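Long-range contacts in putative esterase (Uncultured bacterium, PDB 7C4D), which probably hydrolyses carboxylic esters, as an alpha/beta-hydrolase esterase of an uncultured marine bacterium: residues D120-Y126 with G222-I228; P216-L220 with K266-F270. All blocks are in the same frame, centred on the assembly; numbering follows the deposited sequence.

Both contacts draw on strand 217-222 of the alpha/beta hydrolase sheet: contact 2 packs its earlier residues against the C-terminal helix 260-270, while contact 1 joins the loops that follow strands 217-222 and 113-119. Their centres lie about 16 Å apart. They meet where Asp120 N lies 2.7 Å from Leu220 O, a probable hydrogen bond just past the end of strand 113-119, which neighbours strand 217-222 in parallel, and where Phe219 CD2 packs 3.8 Å from Ile121 O. Contact 1 sits at the likely active site, since Asp120 has the geometry of the acid in a triad with Ser96 and His253; a bound acetate lies about 5 Å from the Tyr227 side chain.

Contact 1: residues D120-Y126 with G222-I228; sequences DIAPGKY and GELSDYI
Tyr126 presents the edge of its ring to the backbone of Tyr227, whose O lies near the ring plane, while the two tyrosine rings meet obliquely, with centroids 5.9 Å apart and planes at 54°. The Tyr227 ring also stacks on His253. The Asp120 carboxylate, also flat, is approached from above its plane by Gly222 N, 57° out of it and 2.9 Å from OD1. On the other oxygen, Ser225 OG donates to the syn lone pair of OD2 over 2.6 Å. With CG anti to the backbone N (chi1 -154°), Asp120 extends its carboxylate to the type I turn Gly222-Ser225. Serine suits this turn because its hydroxyl works both ways: OG also accepts from Tyr227 N at 3.2 Å, an ST turn. The Tyr126 phenol is similarly shared, giving to Tyr227 O at 2.7 Å and accepting from Ala122 N at 3.0 Å, which ties both loops together. Branched Ile228 adds an apolar pair, CG1 to Ala122 CB at 4.3 Å, and lays CD1 against the Ile121 backbone. Because OD2 also receives His253 ND1, the carboxylate is gripped by three bonds, consistent with an acid of a Ser-His-Asp triad held in fixed orientation by Gly222 N and Ser225 OG.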
# COMPACT_ATOMS: atom_id res chain seq x y z
N ASP A 120 -3.23 1.24 8.72
CA ASP A 120 -2.66 2.54 9.07
C ASP A 120 -2.91 3.65 8.02
O ASP A 120 -1.97 4.33 7.61
CB ASP A 120 -1.21 2.42 9.53
CG ASP A 120 -0.79 3.56 10.47
OD1 ASP A 120 -1.43 3.75 11.54
OD2 ASP A 120 0.17 4.27 10.13
N ILE A 121 -4.17 3.87 7.63
CA ILE A 121 -4.58 5.01 6.84
C ILE A 121 -6.09 5.22 7.03
O ILE A 121 -6.84 4.27 7.26
CB ILE A 121 -4.20 4.82 5.36
CG1 ILE A 121 -4.22 6.16 4.62
CG2 ILE A 121 -5.06 3.75 4.73
CD1 ILE A 121 -3.91 6.11 3.15
N ALA A 122 -6.53 6.48 6.93
CA ALA A 122 -7.94 6.78 7.16
C ALA A 122 -8.60 7.07 5.81
O ALA A 122 -7.92 7.37 4.85
CB ALA A 122 -8.09 7.93 8.14
N PRO A 123 -9.94 7.01 5.67
CA PRO A 123 -10.53 7.30 4.38
C PRO A 123 -10.40 8.76 3.93
O PRO A 123 -10.54 9.04 2.74
CB PRO A 123 -12.00 6.89 4.52
CG PRO A 123 -12.16 6.30 5.90
CD PRO A 123 -10.93 6.67 6.69
N GLY A 124 -10.11 9.68 4.83
CA GLY A 124 -10.21 11.10 4.50
C GLY A 124 -8.92 11.73 3.97
O GLY A 124 -7.84 11.14 3.94
N LYS A 125 -9.04 13.00 3.56
CA LYS A 125 -7.96 13.73 2.92
C LYS A 125 -6.98 14.18 3.99
O LYS A 125 -7.39 14.53 5.09
CB LYS A 125 -8.52 14.94 2.14
CG LYS A 125 -7.48 15.96 1.70
CD LYS A 125 -8.07 17.23 1.14
CE LYS A 125 -7.03 18.33 1.06
NZ LYS A 125 -7.52 19.52 0.33
N TYR A 126 -5.68 14.13 3.64
CA TYR A 126 -4.60 14.67 4.44
C TYR A 126 -4.18 16.02 3.82
O TYR A 126 -4.00 16.10 2.61
CB TYR A 126 -3.43 13.69 4.46
CG TYR A 126 -3.71 12.37 5.14
CD1 TYR A 126 -4.39 11.36 4.46
CD2 TYR A 126 -3.33 12.15 6.47
CE1 TYR A 126 -4.69 10.16 5.09
CE2 TYR A 126 -3.62 10.95 7.10
CZ TYR A 126 -4.30 9.96 6.40
OH TYR A 126 -4.58 8.77 6.99
N GLY A 222 -1.08 1.89 13.75
CA GLY A 222 0.17 1.85 14.50
C GLY A 222 0.12 2.82 15.68
O GLY A 222 -0.32 3.97 15.53
N GLU A 223 0.51 2.36 16.87
CA GLU A 223 0.48 3.19 18.08
C GLU A 223 1.27 4.48 17.89
O GLU A 223 0.79 5.54 18.27
CB GLU A 223 1.05 2.41 19.28
CG GLU A 223 0.89 3.11 20.63
CD GLU A 223 1.88 2.72 21.72
OE1 GLU A 223 2.42 1.59 21.69
OE2 GLU A 223 2.12 3.56 22.61
N LEU A 224 2.47 4.38 17.30
CA LEU A 224 3.40 5.50 17.14
C LEU A 224 3.20 6.22 15.81
O LEU A 224 4.06 6.97 15.38
CB LEU A 224 4.83 4.98 17.24
CG LEU A 224 5.09 3.91 18.30
CD1 LEU A 224 6.38 3.17 18.02
CD2 LEU A 224 5.07 4.48 19.71
N SER A 225 2.07 6.00 15.15
CA SER A 225 1.74 6.71 13.92
C SER A 225 0.46 7.53 14.12
O SER A 225 -0.38 7.20 14.96
CB SER A 225 1.61 5.75 12.78
OG SER A 225 0.79 6.27 11.75
N ASP A 226 0.33 8.58 13.31
CA ASP A 226 -0.77 9.51 13.40
C ASP A 226 -1.54 9.56 12.09
O ASP A 226 -2.25 10.54 11.86
CB ASP A 226 -0.31 10.91 13.81
CG ASP A 226 0.02 10.99 15.29
OD1 ASP A 226 -0.73 10.40 16.10
OD2 ASP A 226 1.03 11.63 15.63
N TYR A 227 -1.46 8.50 11.28
CA TYR A 227 -2.28 8.43 10.07
C TYR A 227 -3.75 8.26 10.43
O TYR A 227 -4.60 8.78 9.70
CB TYR A 227 -1.82 7.33 9.11
CG TYR A 227 -0.55 7.68 8.35
CD1 TYR A 227 0.63 7.91 9.03
CD2 TYR A 227 -0.54 7.73 6.97
CE1 TYR A 227 1.79 8.22 8.35
CE2 TYR A 227 0.61 8.05 6.27
CZ TYR A 227 1.77 8.31 6.97
OH TYR A 227 2.90 8.61 6.29
N ILE A 228 -4.02 7.52 11.53
CA ILE A 228 -5.38 7.41 12.07
C ILE A 228 -5.42 8.04 13.47
O ILE A 228 -4.63 7.68 14.34
CB ILE A 228 -5.89 5.94 12.07
CG1 ILE A 228 -5.83 5.26 10.70
CG2 ILE A 228 -7.28 5.84 12.68
CD1 ILE A 228 -6.29 3.78 10.69

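Contact 2: residues P216-L220 with K266-F270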
# COMPACT_ATOMS: atom_id res chain seq x y z
N PRO A 216 -17.62 -6.22 6.30
CA PRO A 216 -16.83 -6.16 7.54
C PRO A 216 -15.43 -5.60 7.30
O PRO A 216 -14.73 -6.06 6.42
CB PRO A 216 -16.74 -7.63 8.00
CG PRO A 216 -17.86 -8.34 7.29
CD PRO A 216 -18.09 -7.58 5.99
N ALA A 217 -15.00 -4.62 8.09
CA ALA A 217 -13.71 -4.01 7.87
C ALA A 217 -12.93 -3.96 9.18
O ALA A 217 -13.50 -3.74 10.25
CB ALA A 217 -13.90 -2.61 7.32
N LEU A 218 -11.61 -4.05 9.06
CA LEU A 218 -10.69 -3.90 10.19
C LEU A 218 -9.67 -2.80 9.87
O LEU A 218 -9.02 -2.85 8.84
CB LEU A 218 -9.99 -5.25 10.46
CG LEU A 218 -8.82 -5.23 11.47
CD1 LEU A 218 -9.29 -4.77 12.84
CD2 LEU A 218 -8.16 -6.61 11.58
N PHE A 219 -9.61 -1.76 10.73
CA PHE A 219 -8.58 -0.73 10.64
C PHE A 219 -7.52 -1.05 11.69
O PHE A 219 -7.80 -1.10 12.90
CB PHE A 219 -9.21 0.66 10.78
CG PHE A 219 -10.03 1.08 9.59
CD1 PHE A 219 -11.26 0.49 9.32
CD2 PHE A 219 -9.55 2.02 8.68
CE1 PHE A 219 -12.02 0.86 8.21
CE2 PHE A 219 -10.28 2.36 7.54
CZ PHE A 219 -11.52 1.78 7.31
N LEU A 220 -6.30 -1.30 11.22
CA LEU A 220 -5.16 -1.51 12.10
C LEU A 220 -4.31 -0.25 12.13
O LEU A 220 -3.74 0.15 11.12
CB LEU A 220 -4.36 -2.72 11.62
CG LEU A 220 -4.95 -4.11 11.87
CD1 LEU A 220 -4.16 -5.10 11.05
CD2 LEU A 220 -4.84 -4.48 13.34
N LYS A 266 -3.73 -10.31 14.56
CA LYS A 266 -4.94 -9.52 14.38
C LYS A 266 -5.68 -9.84 13.08
O LYS A 266 -6.91 -9.85 13.08
CB LYS A 266 -4.60 -8.04 14.45
CG LYS A 266 -4.00 -7.62 15.78
CD LYS A 266 -4.77 -8.11 16.98
CE LYS A 266 -4.30 -7.44 18.25
NZ LYS A 266 -4.98 -8.04 19.43
N THR A 267 -4.93 -10.12 12.01
CA THR A 267 -5.43 -10.53 10.70
C THR A 267 -6.14 -11.88 10.82
O THR A 267 -7.24 -12.04 10.30
CB THR A 267 -4.26 -10.57 9.69
OG1 THR A 267 -3.71 -9.26 9.54
CG2 THR A 267 -4.58 -11.20 8.35
N LEU A 268 -5.52 -12.87 11.50
CA LEU A 268 -6.10 -14.22 11.56
C LEU A 268 -7.29 -14.28 12.51
O LEU A 268 -8.16 -15.12 12.33
CB LEU A 268 -5.06 -15.29 11.90
CG LEU A 268 -4.07 -15.61 10.76
CD1 LEU A 268 -2.94 -16.57 11.19
CD2 LEU A 268 -4.75 -16.12 9.50
N GLU A 269 -7.33 -13.38 13.50
CA GLU A 269 -8.50 -13.33 14.37
C GLU A 269 -9.71 -12.67 13.67
O GLU A 269 -10.85 -12.90 14.08
CB GLU A 269 -8.11 -12.65 15.69
CG GLU A 269 -7.15 -13.48 16.54
CD GLU A 269 -6.47 -12.76 17.71
OE1 GLU A 269 -6.69 -11.53 17.89
OE2 GLU A 269 -5.70 -13.40 18.43
N PHE A 270 -9.48 -11.85 12.63
CA PHE A 270 -10.55 -11.13 11.93
C PHE A 270 -11.04 -11.91 10.71
O PHE A 270 -12.22 -12.09 10.55
CB PHE A 270 -10.10 -9.70 11.56
CG PHE A 270 -11.09 -8.90 10.76
CD1 PHE A 270 -12.27 -8.47 11.33
CD2 PHE A 270 -10.87 -8.61 9.41
CE1 PHE A 270 -13.20 -7.73 10.58
CE2 PHE A 270 -11.77 -7.83 8.68
CZ PHE A 270 -12.93 -7.38 9.27
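Phe270 lays one ring face over Leu218 in a sheet-helix layer of the alpha/beta hydrolase fold, where strand 217-220 and helix 266-270 run nearly antiparallel (166°) with axes 10.2 Å apart. The tight part is here. Leu218 CB stands 3.6 Å from the ring centroid, only 11° off the ring normal, a CH-pi contact, and its CD2 reaches back to Phe270 CB at 3.6 Å as the two side chains slide past each other. Phenylalanine suits the place because a flat ring can take a leucine on one face and still meet the Pro216 backbone at its edge, toward the more open margin. A chi1 of 176° swings the ring away from its own backbone N and over to the strand, bringing CZ within 3.4 Å of Ala217 C. The Phe270 side chain also touches Ile117 of strand 113-119. Toward the other end the contact is looser. Lys266 gives only the aliphatic start of its chain to Leu220, then bends at chi2 and leads its ammonium away, so a long side chain serves a partly exposed position. Thr267 turns its hydroxyl to Phe263 O within the helix. Across to the strand, Leu220 CD2 meets Lys266 CB at 3.7 Å.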